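Local structure of B-cell lymphoma 3 protein (Homo sapiens, 1K1A) at residues H51-V54 and S60-R63. The protein contributes, as a longer protein of which this is the ankyrin repeat domain, to NF-kappa-B target-gene regulation, inhibiting p50 nuclear translocation in the cytoplasm and activating transcription in the nucleus. Numbering follows the deposited sequence. Where two conformers were deposited one is given.
Sequences HLAV and SVVR
Ala53 and Val54 meet Val61 and Val62 in a purely apolar, buried helix-helix contact inside the second ankyrin repeat, where helices 49-55 and 59-67 form the helix-turn-helix of the repeat. The closeness of the two helices is measured at Ala53 and Val62, whose CA atoms lie 5.7 Å apart, a short spacing that fits the small alanine side chain at the interface. The CB of Ala53 points toward the second helix and touches two valines at nearly equal range: Val62 CG2 at 3.8 Å and, in the conformer given, Val61 CG1 at 3.9 Å. In that conformer the methyl is thus shared between two consecutive residues of the facing helix. There Val61 touches with the branch anti to its backbone N (chi1 -176°), though its second deposited conformer may differ, whereas Val62 uses the branch lying beside its own N. All four touching residues are buried, and residues of both neighbouring repeats pack on three of them: Ala53 packs on Val17 of helix 12-18, while Val54 reaches Leu85 and Ala86 of helix 82-88 and Val62 reaches Leu98 of helix 92-101. Val62 CG2 serves two partners as well, since beyond the alanine methyl it meets Val54 CG2 at 4.0 Å.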
loop_
_atom_site.group_PDB
_atom_site.type_symbol
_atom_site.label_atom_id
_atom_site.label_comp_id
_atom_site.label_asym_id
_atom_site.label_seq_id
_atom_site.Cartn_x
_atom_site.Cartn_y
_atom_site.Cartn_z
ATOM N N HIS A 51 -14.732 -0.536 -7.316
ATOM C CA HIS A 51 -14.067 0.555 -6.616
ATOM C C HIS A 51 -15.002 1.042 -5.520
ATOM O O HIS A 51 -14.580 1.284 -4.395
ATOM C CB HIS A 51 -13.790 1.737 -7.554
ATOM C CG HIS A 51 -12.761 1.465 -8.614
ATOM N ND1 HIS A 51 -11.566 0.826 -8.361
ATOM C CD2 HIS A 51 -12.741 1.790 -9.928
ATOM C CE1 HIS A 51 -10.864 0.750 -9.478
ATOM N NE2 HIS A 51 -11.556 1.323 -10.445
ATOM N N LEU A 52 -16.274 1.221 -5.874
ATOM C CA LEU A 52 -17.267 1.730 -4.932
ATOM C C LEU A 52 -17.527 0.780 -3.766
ATOM O O LEU A 52 -17.766 1.217 -2.634
ATOM C CB LEU A 52 -18.570 2.074 -5.657
ATOM C CG LEU A 52 -18.492 3.378 -6.454
ATOM C CD1 LEU A 52 -19.816 3.666 -7.186
ATOM C CD2 LEU A 52 -18.112 4.527 -5.535
ATOM N N ALA A 53 -17.472 -0.517 -4.040
ATOM C CA ALA A 53 -17.666 -1.515 -2.997
ATOM C C ALA A 53 -16.562 -1.425 -1.953
ATOM O O ALA A 53 -16.817 -1.599 -0.766
ATOM C CB ALA A 53 -17.724 -2.902 -3.589
ATOM N N VAL A 54 -15.338 -1.159 -2.399
ATOM C CA VAL A 54 -14.207 -1.027 -1.485
ATOM C C VAL A 54 -14.295 0.293 -0.723
ATOM O O VAL A 54 -14.085 0.346 0.496
ATOM C CB VAL A 54 -12.876 -1.075 -2.238
ATOM C CG1 VAL A 54 -11.718 -0.752 -1.296
ATOM C CG2 VAL A 54 -12.691 -2.427 -2.898
ATOM N N SER A 60 -18.727 -8.195 1.410
ATOM C CA SER A 60 -19.582 -9.169 0.729
ATOM C C SER A 60 -19.852 -8.797 -0.729
ATOM O O SER A 60 -19.977 -9.672 -1.585
ATOM C CB SER A 60 -20.913 -9.334 1.452
ATOM O OG SER A 60 -20.732 -9.971 2.699
ATOM N N VAL A 61 -19.969 -7.500 -0.999
ATOM C CA VAL A 61 -20.186 -7.028 -2.359
ATOM C C VAL A 61 -18.911 -7.194 -3.188
ATOM O O VAL A 61 -18.960 -7.579 -4.367
ATOM C CB VAL A 61 -20.674 -5.576 -2.369
ATOM C CG1 VAL A 61 -20.983 -5.114 -3.787
ATOM C CG2 VAL A 61 -21.909 -5.436 -1.474
ATOM N N VAL A 62 -17.773 -6.916 -2.562
ATOM C CA VAL A 62 -16.486 -7.093 -3.219
ATOM C C VAL A 62 -16.361 -8.537 -3.717
ATOM O O VAL A 62 -15.991 -8.785 -4.863
ATOM C CB VAL A 62 -15.323 -6.796 -2.255
ATOM C CG1 VAL A 62 -13.989 -7.268 -2.854
ATOM C CG2 VAL A 62 -15.268 -5.299 -1.896
ATOM N N ARG A 63 -16.672 -9.485 -2.841
ATOM C CA ARG A 63 -16.608 -10.911 -3.164
ATOM C C ARG A 63 -17.513 -11.298 -4.338
ATOM O O ARG A 63 -17.106 -12.044 -5.232
ATOM C CB ARG A 63 -17.003 -11.752 -1.940
ATOM C CG ARG A 63 -15.956 -11.800 -0.816
ATOM C CD ARG A 63 -16.257 -12.833 0.285
ATOM N NE ARG A 63 -15.355 -12.685 1.435
ATOM C CZ ARG A 63 -14.202 -13.332 1.568
ATOM N NH1 ARG A 63 -13.805 -14.174 0.626
ATOM N NH2 ARG A 63 -13.438 -13.133 2.639
#